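Exopolysaccharide biosynthesis protein (Pantoea stewartii subsp. stewartii DC283, PDB 6TGF) modifies the glycan biofilm of its bacterium, probably by hydrolysing exopolysaccharide, with a trimeric, bacteriophage tailspike-like parallel beta-helix. Local coordinates at residues 278-283 with 317-322; 323-328 with 355-360; 327-332 with 345-350. All coordinates share one frame; numbering follows the deposited sequence.

Contact 1 of 3, residues 278-283 with 317-322; sequences FFVTGC and PFVFEV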
loop_
_atom_site.group_PDB
_atom_site.type_symbol
_atom_site.label_atom_id
_atom_site.label_comp_id
_atom_site.label_asym_id
_atom_site.label_seq_id
_atom_site.Cartn_x
_atom_site.Cartn_y
_atom_site.Cartn_z
ATOM N N PHE B 278 9.589 -18.669 22.914
ATOM C CA PHE B 278 9.437 -18.183 24.312
ATOM C C PHE B 278 8.118 -18.686 24.906
ATOM O O PHE B 278 7.077 -18.602 24.224
ATOM C CB PHE B 278 9.510 -16.656 24.357
ATOM C CG PHE B 278 10.868 -16.105 24.012
ATOM C CD1 PHE B 278 11.252 -15.945 22.690
ATOM C CD2 PHE B 278 11.773 -15.773 25.007
ATOM C CE1 PHE B 278 12.506 -15.450 22.372
ATOM C CE2 PHE B 278 13.026 -15.277 24.687
ATOM C CZ PHE B 278 13.389 -15.115 23.371
ATOM N N PHE B 279 8.173 -19.184 26.145
ATOM C CA PHE B 279 6.995 -19.584 26.956
ATOM C C PHE B 279 6.534 -18.383 27.791
ATOM O O PHE B 279 7.352 -17.830 28.554
ATOM C CB PHE B 279 7.321 -20.788 27.842
ATOM C CG PHE B 279 6.169 -21.253 28.695
ATOM C CD1 PHE B 279 5.009 -21.739 28.114
ATOM C CD2 PHE B 279 6.240 -21.199 30.079
ATOM C CE1 PHE B 279 3.948 -22.164 28.897
ATOM C CE2 PHE B 279 5.179 -21.626 30.861
ATOM C CZ PHE B 279 4.034 -22.107 30.269
ATOM N N VAL B 280 5.264 -17.996 27.643
ATOM C CA VAL B 280 4.662 -16.795 28.293
ATOM C C VAL B 280 3.314 -17.194 28.904
ATOM O O VAL B 280 2.409 -17.567 28.135
ATOM C CB VAL B 280 4.500 -15.639 27.285
ATOM C CG1 VAL B 280 3.917 -14.393 27.931
ATOM C CG2 VAL B 280 5.809 -15.306 26.584
ATOM N N THR B 281 3.195 -17.121 30.233
ATOM C CA THR B 281 1.907 -17.221 30.971
ATOM C C THR B 281 1.180 -15.876 30.862
ATOM O O THR B 281 1.863 -14.856 30.634
ATOM C CB THR B 281 2.120 -17.633 32.434
ATOM O OG1 THR B 281 3.044 -16.724 33.032
ATOM C CG2 THR B 281 2.633 -19.049 32.576
ATOM N N GLY B 282 -0.147 -15.885 31.017
ATOM C CA GLY B 282 -1.021 -14.698 30.925
ATOM C C GLY B 282 -0.436 -13.493 31.646
ATOM O O GLY B 282 -0.301 -13.552 32.882
ATOM N N CYS B 283 -0.098 -12.441 30.894
ATOM C CA CYS B 283 0.414 -11.141 31.405
ATOM C C CYS B 283 -0.736 -10.130 31.458
ATOM O O CYS B 283 -1.278 -9.800 30.384
ATOM C CB CYS B 283 1.541 -10.608 30.527
ATOM S SG CYS B 283 3.069 -11.576 30.647
ATOM N N PRO B 317 -7.355 -16.177 29.279
ATOM C CA PRO B 317 -8.107 -15.925 28.048
ATOM C C PRO B 317 -7.290 -15.198 26.966
ATOM O O PRO B 317 -7.616 -15.351 25.804
ATOM C CB PRO B 317 -9.303 -15.069 28.501
ATOM C CG PRO B 317 -8.878 -14.475 29.827
ATOM C CD PRO B 317 -7.932 -15.487 30.441
ATOM N N PHE B 318 -6.267 -14.431 27.363
ATOM C CA PHE B 318 -5.312 -13.746 26.448
ATOM C C PHE B 318 -3.907 -13.771 27.061
ATOM O O PHE B 318 -3.786 -13.602 28.289
ATOM C CB PHE B 318 -5.761 -12.309 26.171
ATOM C CG PHE B 318 -7.101 -12.188 25.491
ATOM C CD1 PHE B 318 -7.200 -12.196 24.110
ATOM C CD2 PHE B 318 -8.266 -12.072 26.231
ATOM C CE1 PHE B 318 -8.434 -12.089 23.487
ATOM C CE2 PHE B 318 -9.499 -11.967 25.604
ATOM C CZ PHE B 318 -9.580 -11.974 24.233
ATOM N N VAL B 319 -2.880 -13.966 26.225
ATOM C CA VAL B 319 -1.445 -13.972 26.646
ATOM C C VAL B 319 -1.084 -12.566 27.147
ATOM O O VAL B 319 -0.288 -12.471 28.100
ATOM C CB VAL B 319 -0.506 -14.438 25.512
ATOM C CG1 VAL B 319 0.960 -14.378 25.918
ATOM C CG2 VAL B 319 -0.851 -15.837 25.023
ATOM N N PHE B 320 -1.665 -11.523 26.540
ATOM C CA PHE B 320 -1.456 -10.094 26.901
ATOM C C PHE B 320 -2.810 -9.404 27.114
ATOM O O PHE B 320 -3.594 -9.308 26.153
ATOM C CB PHE B 320 -0.634 -9.395 25.816
ATOM C CG PHE B 320 0.664 -10.088 25.486
ATOM C CD1 PHE B 320 1.643 -10.250 26.454
ATOM C CD2 PHE B 320 0.905 -10.584 24.214
ATOM C CE1 PHE B 320 2.835 -10.893 26.156
ATOM C CE2 PHE B 320 2.099 -11.223 23.918
ATOM C CZ PHE B 320 3.062 -11.377 24.888
ATOM N N GLU B 321 -3.068 -8.945 28.345
ATOM C CA GLU B 321 -4.252 -8.125 28.726
ATOM C C GLU B 321 -3.809 -6.668 28.888
ATOM O O GLU B 321 -3.420 -6.289 30.009
ATOM C CB GLU B 321 -4.877 -8.640 30.025
ATOM C CG GLU B 321 -5.612 -9.955 29.867
ATOM C CD GLU B 321 -7.008 -9.849 29.280
ATOM O OE1 GLU B 321 -7.362 -8.767 28.771
ATOM O OE2 GLU B 321 -7.743 -10.855 29.337
ATOM N N VAL B 322 -3.866 -5.887 27.807
ATOM C CA VAL B 322 -3.362 -4.482 27.759
ATOM C C VAL B 322 -4.551 -3.519 27.830
ATOM O O VAL B 322 -5.683 -3.940 27.531
ATOM C CB VAL B 322 -2.501 -4.230 26.505
ATOM C CG1 VAL B 322 -1.390 -5.259 26.374
ATOM C CG2 VAL B 322 -3.330 -4.178 25.228
HETATM O O HOH W 1 -3.356 -12.223 30.495
#

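Contact 2 of 3, residues 323-328 with 355-360; sequences SARWVE and GQFFRG. With EDO (1,2-ethanediol), chain C.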
loop_
_atom_site.group_PDB
_atom_site.type_symbol
_atom_site.label_atom_id
_atom_site.label_comp_id
_atom_site.label_asym_id
_atom_site.label_seq_id
_atom_site.Cartn_x
_atom_site.Cartn_y
_atom_site.Cartn_z
ATOM N N SER B 323 -4.279 -2.274 28.227
ATOM C CA SER B 323 -5.237 -1.138 28.248
ATOM C C SER B 323 -4.482 0.149 27.892
ATOM O O SER B 323 -4.114 0.899 28.819
ATOM C CB SER B 323 -5.932 -1.037 29.582
ATOM O OG SER B 323 -6.805 0.083 29.615
ATOM N N ALA B 324 -4.254 0.374 26.593
ATOM C CA ALA B 324 -3.482 1.510 26.038
ATOM C C ALA B 324 -4.235 2.139 24.859
ATOM O O ALA B 324 -4.977 1.410 24.172
ATOM C CB ALA B 324 -2.111 1.035 25.622
ATOM N N ARG B 325 -4.041 3.445 24.639
ATOM C CA ARG B 325 -4.640 4.208 23.508
ATOM C C ARG B 325 -3.957 3.784 22.201
ATOM O O ARG B 325 -4.672 3.593 21.201
ATOM C CB ARG B 325 -4.511 5.717 23.734
ATOM C CG ARG B 325 -5.176 6.564 22.655
ATOM C CD ARG B 325 -5.315 8.024 23.041
ATOM N NE ARG B 325 -5.859 8.864 21.979
ATOM C CZ ARG B 325 -7.143 8.931 21.625
ATOM N NH1 ARG B 325 -8.055 8.187 22.229
ATOM N NH2 ARG B 325 -7.510 9.744 20.648
ATOM N N TRP B 326 -2.626 3.651 22.216
ATOM C CA TRP B 326 -1.798 3.222 21.056
ATOM C C TRP B 326 -1.193 1.843 21.335
ATOM O O TRP B 326 -0.593 1.668 22.414
ATOM C CB TRP B 326 -0.713 4.261 20.750
ATOM C CG TRP B 326 -1.244 5.521 20.139
ATOM C CD1 TRP B 326 -1.560 5.731 18.828
ATOM C CD2 TRP B 326 -1.524 6.756 20.820
ATOM N NE1 TRP B 326 -2.018 7.007 18.645
ATOM C CE2 TRP B 326 -2.006 7.661 19.849
ATOM C CE3 TRP B 326 -1.415 7.185 22.148
ATOM C CZ2 TRP B 326 -2.376 8.966 20.170
ATOM C CZ3 TRP B 326 -1.780 8.476 22.462
ATOM C CH2 TRP B 326 -2.255 9.353 21.485
ATOM N N VAL B 327 -1.353 0.908 20.392
ATOM C CA VAL B 327 -0.856 -0.498 20.485
ATOM C C VAL B 327 -0.191 -0.874 19.155
ATOM O O VAL B 327 -0.794 -0.610 18.097
ATOM C CB VAL B 327 -1.992 -1.476 20.849
ATOM C CG1 VAL B 327 -1.510 -2.919 20.900
ATOM C CG2 VAL B 327 -2.659 -1.099 22.162
ATOM N N GLU B 328 1.008 -1.463 19.224
ATOM C CA GLU B 328 1.771 -1.993 18.061
ATOM C C GLU B 328 2.207 -3.432 18.377
ATOM O O GLU B 328 2.959 -3.618 19.355
ATOM C CB GLU B 328 2.972 -1.097 17.749
ATOM C CG GLU B 328 2.609 0.367 17.551
ATOM C CD GLU B 328 3.766 1.291 17.202
ATOM O OE1 GLU B 328 4.884 1.068 17.714
ATOM O OE2 GLU B 328 3.546 2.238 16.417
ATOM N N GLY B 355 -11.475 5.258 22.733
ATOM C CA GLY B 355 -10.618 5.340 21.535
ATOM C C GLY B 355 -9.387 4.459 21.645
ATOM O O GLY B 355 -8.603 4.657 22.592
ATOM N N GLN B 356 -9.224 3.527 20.700
ATOM C CA GLN B 356 -8.028 2.653 20.562
ATOM C C GLN B 356 -7.440 2.811 19.157
ATOM O O GLN B 356 -8.219 2.806 18.182
ATOM C CB GLN B 356 -8.388 1.188 20.817
ATOM C CG GLN B 356 -8.476 0.831 22.294
ATOM C CD GLN B 356 -8.807 -0.624 22.520
ATOM O OE1 GLN B 356 -8.711 -1.454 21.618
ATOM N NE2 GLN B 356 -9.204 -0.944 23.740
ATOM N N PHE B 357 -6.116 2.963 19.077
ATOM C CA PHE B 357 -5.305 2.892 17.834
ATOM C C PHE B 357 -4.548 1.561 17.844
ATOM O O PHE B 357 -4.031 1.184 18.915
ATOM C CB PHE B 357 -4.345 4.080 17.746
ATOM C CG PHE B 357 -5.005 5.420 17.539
ATOM C CD1 PHE B 357 -5.290 5.878 16.264
ATOM C CD2 PHE B 357 -5.329 6.231 18.614
ATOM C CE1 PHE B 357 -5.892 7.112 16.067
ATOM C CE2 PHE B 357 -5.929 7.467 18.415
ATOM C CZ PHE B 357 -6.211 7.904 17.143
ATOM N N PHE B 358 -4.501 0.864 16.704
ATOM C CA PHE B 358 -3.841 -0.460 16.566
ATOM C C PHE B 358 -3.083 -0.543 15.237
ATOM O O PHE B 358 -3.666 -0.228 14.184
ATOM C CB PHE B 358 -4.865 -1.591 16.679
ATOM C CG PHE B 358 -4.256 -2.970 16.728
ATOM C CD1 PHE B 358 -4.043 -3.694 15.567
ATOM C CD2 PHE B 358 -3.883 -3.539 17.935
ATOM C CE1 PHE B 358 -3.478 -4.959 15.611
ATOM C CE2 PHE B 358 -3.320 -4.806 17.977
ATOM C CZ PHE B 358 -3.119 -5.514 16.816
ATOM N N ARG B 359 -1.814 -0.960 15.306
ATOM C CA ARG B 359 -0.968 -1.320 14.139
ATOM C C ARG B 359 -0.448 -2.748 14.337
ATOM O O ARG B 359 0.218 -2.997 15.358
ATOM C CB ARG B 359 0.176 -0.317 13.967
ATOM C CG ARG B 359 -0.263 1.013 13.369
ATOM C CD ARG B 359 0.895 1.960 13.121
ATOM N NE ARG B 359 1.802 1.463 12.096
ATOM C CZ ARG B 359 1.587 1.534 10.782
ATOM N NH1 ARG B 359 0.481 2.083 10.305
ATOM N NH2 ARG B 359 2.487 1.049 9.944
ATOM N N GLY B 360 -0.777 -3.642 13.400
ATOM C CA GLY B 360 -0.290 -5.034 13.339
ATOM C C GLY B 360 0.425 -5.306 12.027
ATOM O O GLY B 360 -0.083 -4.867 10.976
HETATM C C1 EDO C . -4.409 12.570 19.750
HETATM O O1 EDO C . -4.930 11.286 19.470
HETATM C C2 EDO C . -2.964 12.549 20.098
HETATM O O2 EDO C . -2.261 13.734 19.768
#

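Contact 3 of 3, residues 327-332 with 345-350; sequences VEISNL and QGLLRN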
loop_
_atom_site.group_PDB
_atom_site.type_symbol
_atom_site.label_atom_id
_atom_site.label_comp_id
_atom_site.label_asym_id
_atom_site.label_seq_id
_atom_site.Cartn_x
_atom_site.Cartn_y
_atom_site.Cartn_z
ATOM N N VAL B 327 -1.353 0.908 20.392
ATOM C CA VAL B 327 -0.856 -0.498 20.485
ATOM C C VAL B 327 -0.191 -0.874 19.155
ATOM O O VAL B 327 -0.794 -0.610 18.097
ATOM C CB VAL B 327 -1.992 -1.476 20.849
ATOM C CG1 VAL B 327 -1.510 -2.919 20.900
ATOM C CG2 VAL B 327 -2.659 -1.099 22.162
ATOM N N GLU B 328 1.008 -1.463 19.224
ATOM C CA GLU B 328 1.771 -1.993 18.061
ATOM C C GLU B 328 2.207 -3.432 18.377
ATOM O O GLU B 328 2.959 -3.618 19.355
ATOM C CB GLU B 328 2.972 -1.097 17.749
ATOM C CG GLU B 328 2.609 0.367 17.551
ATOM C CD GLU B 328 3.766 1.291 17.202
ATOM O OE1 GLU B 328 4.884 1.068 17.714
ATOM O OE2 GLU B 328 3.546 2.238 16.417
ATOM N N ILE B 329 1.720 -4.405 17.598
ATOM C CA ILE B 329 2.165 -5.832 17.624
ATOM C C ILE B 329 2.784 -6.155 16.261
ATOM O O ILE B 329 2.116 -5.890 15.243
ATOM C CB ILE B 329 1.001 -6.795 17.941
ATOM C CG1 ILE B 329 0.086 -6.263 19.047
ATOM C CG2 ILE B 329 1.534 -8.180 18.273
ATOM C CD1 ILE B 329 -1.083 -7.172 19.358
ATOM N N SER B 330 3.998 -6.712 16.231
ATOM C CA SER B 330 4.713 -7.033 14.967
ATOM C C SER B 330 5.728 -8.164 15.163
ATOM O O SER B 330 6.298 -8.275 16.262
ATOM C CB SER B 330 5.365 -5.799 14.389
ATOM O OG SER B 330 6.216 -5.171 15.337
ATOM N N ASN B 331 5.923 -8.972 14.114
ATOM C CA ASN B 331 7.008 -9.981 13.983
ATOM C C ASN B 331 6.849 -11.076 15.044
ATOM O O ASN B 331 7.868 -11.455 15.647
ATOM C CB ASN B 331 8.388 -9.324 14.081
ATOM C CG ASN B 331 8.524 -8.102 13.200
ATOM O OD1 ASN B 331 8.079 -8.105 12.055
ATOM N ND2 ASN B 331 9.139 -7.055 13.727
ATOM N N LEU B 332 5.632 -11.589 15.241
ATOM C CA LEU B 332 5.346 -12.652 16.244
ATOM C C LEU B 332 4.552 -13.792 15.600
ATOM O O LEU B 332 3.553 -13.509 14.910
ATOM C CB LEU B 332 4.572 -12.046 17.419
ATOM C CG LEU B 332 5.368 -11.096 18.312
ATOM C CD1 LEU B 332 4.446 -10.354 19.266
ATOM C CD2 LEU B 332 6.446 -11.841 19.085
ATOM N N GLN B 345 -7.356 -19.393 24.688
ATOM C CA GLN B 345 -6.332 -18.340 24.911
ATOM C C GLN B 345 -6.054 -17.617 23.590
ATOM O O GLN B 345 -5.643 -18.292 22.625
ATOM C CB GLN B 345 -5.048 -18.947 25.480
ATOM C CG GLN B 345 -3.988 -17.911 25.828
ATOM C CD GLN B 345 -2.875 -18.495 26.661
ATOM O OE1 GLN B 345 -2.335 -19.553 26.348
ATOM N NE2 GLN B 345 -2.517 -17.804 27.730
ATOM N N GLY B 346 -6.283 -16.300 23.557
ATOM C CA GLY B 346 -5.887 -15.405 22.452
ATOM C C GLY B 346 -4.485 -14.865 22.667
ATOM O O GLY B 346 -3.863 -15.250 23.677
ATOM N N LEU B 347 -4.000 -14.001 21.769
ATOM C CA LEU B 347 -2.652 -13.375 21.873
ATOM C C LEU B 347 -2.748 -12.078 22.685
ATOM O O LEU B 347 -2.004 -11.951 23.677
ATOM C CB LEU B 347 -2.079 -13.116 20.475
ATOM C CG LEU B 347 -0.756 -12.347 20.437
ATOM C CD1 LEU B 347 0.296 -13.008 21.316
ATOM C CD2 LEU B 347 -0.244 -12.212 19.011
ATOM N N LEU B 348 -3.613 -11.146 22.273
ATOM C CA LEU B 348 -3.761 -9.817 22.926
ATOM C C LEU B 348 -5.230 -9.381 22.933
ATOM O O LEU B 348 -5.920 -9.581 21.915
ATOM C CB LEU B 348 -2.891 -8.788 22.197
ATOM C CG LEU B 348 -2.899 -7.384 22.804
ATOM C CD1 LEU B 348 -1.498 -6.793 22.852
ATOM C CD2 LEU B 348 -3.849 -6.459 22.055
ATOM N N ARG B 349 -5.669 -8.802 24.056
ATOM C CA ARG B 349 -6.921 -8.009 24.170
ATOM C C ARG B 349 -6.574 -6.621 24.715
ATOM O O ARG B 349 -5.867 -6.551 25.739
ATOM C CB ARG B 349 -7.941 -8.683 25.094
ATOM C CG ARG B 349 -9.111 -7.780 25.456
ATOM C CD ARG B 349 -10.307 -8.520 26.019
ATOM N NE ARG B 349 -10.003 -9.207 27.266
ATOM C CZ ARG B 349 -10.846 -10.009 27.913
ATOM N NH1 ARG B 349 -12.056 -10.239 27.426
ATOM N NH2 ARG B 349 -10.470 -10.590 29.038
ATOM N N ASN B 350 -7.064 -5.568 24.055
ATOM C CA ASN B 350 -6.972 -4.160 24.520
ATOM C C ASN B 350 -8.355 -3.744 25.035
ATOM O O ASN B 350 -9.320 -3.833 24.252
ATOM C CB ASN B 350 -6.461 -3.238 23.409
ATOM C CG ASN B 350 -6.042 -1.868 23.904
ATOM O OD1 ASN B 350 -5.978 -1.623 25.107
ATOM N ND2 ASN B 350 -5.748 -0.969 22.980
#

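Contact 1 of 3, residues 278-283 with 317-322
Val280 and Val319 each turn CG1 to the side opposite the backbone N (chi1 -179° and 177°), and these torsions bring the two methyls against each other: Val280 CG1 lies 3.6 Å from Val319 CG1, with the side chains crossing at about a right angle. The same Val280 methyl also reaches the ring of Phe320 obliquely, CG1 being 4.1 Å from CE1. Val319 CG1 sits over the centre of that ring, so the aromatic side chain has one face laid against its own neighbour in sequence. From a slanting direction Cys283 CB comes to 4.1 Å from Phe320 CD1. Branched valines and a flat phenylalanine suit this buried corner because they fill it with carbon alone.

The backbones are joined by two bonds that flank Phe320, as in a parallel bridge. Cys283 N donates to Val319 O at 2.8 Å, and Cys283 O in turn receives Glu321 N at 2.8 Å. One water donates to Phe318 O at 2.6 Å and, weakly, to Cys283 O at 3.2 Å, linking carbonyls of both segments. Gly282 brings no side chain to the place where its backbone passes the carbonyls of Phe318 and Val319. Glu321 contributes its CB beside Cys283 O, then bends away to a salt bridge with Arg349.

The contact forms at the N-terminal edge of the parallel sheet that runs through strands 283-284, 318-324 and 346-350. Helix 252-265 packs on Val280 and Cys283 through Ile255, while Phe320 continues the core onto Ile295 of strand 290-296 and Leu347 of strand 346-350.

Contact 2 of 3, residues 323-328 with 355-360
A pair of aromatic side chains from adjoining coils, Trp326 and Phe357, marks the outer wall where this contact faces a second subunit. Their rings are nearly parallel (10°) but slid apart: the Trp326 five-membered ring and the Phe357 ring have centroids 4.6 Å apart, and Phe357 CD2 lies over the indole face, displaced toward its rim, 3.4 Å from Trp326 NE1. Arg325 runs extended alongside Phe357 and presents a guanidinium face to the ring's edge, the planes 82° apart, with NH2 3.6 Å from CE2. Its NH2 also donates to O1 of an ethanediol, probably from the crystallisation liquor, at 3.2 Å.

The parallel beta-helix sets equivalent positions of successive coils in register, so that Trp326 stands beside Phe357 and Val327 beside Phe358. Phe357 N donates to Arg325 O (2.6 Å), Arg359 N to Val327 O (3.0 Å) and, weakly, Val327 N to Phe357 O. Inward, Val327 CG1 packs 3.8 Å from Phe358 CD2, hydrophobic residues suiting the core. Gly355 suits the turn (phi 106°), where a side chain would jam against the preceding carbonyl O. Outside, Tyr304 and Phe305 of the second subunit meet Trp326 edge-to-face, and its Gly303 N bonds Glu328 OE2.

Contact 3 of 3, residues 327-332 with 345-350
Ile329 overlaps Leu348 across the interior, its terminal CD1 wedged against the branched end of the leucine. CD1 of Ile329 lies 3.5 Å from CD1 of Leu348 and 3.7 Å from its CB, the two chains meeting at a slant. Leu348 carries CG opposite the backbone N (chi1 -177°), a torsion that sends CG inward toward the isoleucine, and both of its methyls lie near Ile329 CD1. At the other branch, Ile329 CG2 is met more loosely by Leu347 CD2 at 4.5 Å. Flexible, branched aliphatic chains suit this place, since they can interlock with no need of polar partners.

Toward the other end, the CG2 methyl of Val327 slides past the amide of Asn350, 3.2 Å from ND2. That buried nitrogen donates to Ala324 O and OD1 weakly accepts from Cys352 N, so asparagine suits a site where its amide ties two backbone corners while its flank meets Val327.

No hydrogen bond joins the segments. Strands 327-330 and 348-350 run nearly antiparallel (167°) with axes 10.2 Å apart, too far for sheet pairing, as expected of opposing walls of a parallel beta-helix whose side chains fill the core between them.

Overall arrangement
Following the chain, 278-283 meets 317-322 first, so contact 1 closes a loop of 33 residues before the others open. Strand 318-324 then runs directly into the corner that starts contact 2, and strand 327-330 serves contacts 2 and 3 alike. Contact 3 closes sooner, at 345-350, and its loop lies within the longer one that contact 2 completes at 355-360. Contacts 1 and 2 bond neighbouring coils along the helix axis, in two different walls, their centres about 17 Å apart; contact 3 spans the interior between those walls. A probable backbone hydrogen bond between Pro317 O and Gly346 N links contacts 1 and 3, and Asn350 links contact 3 to contact 2.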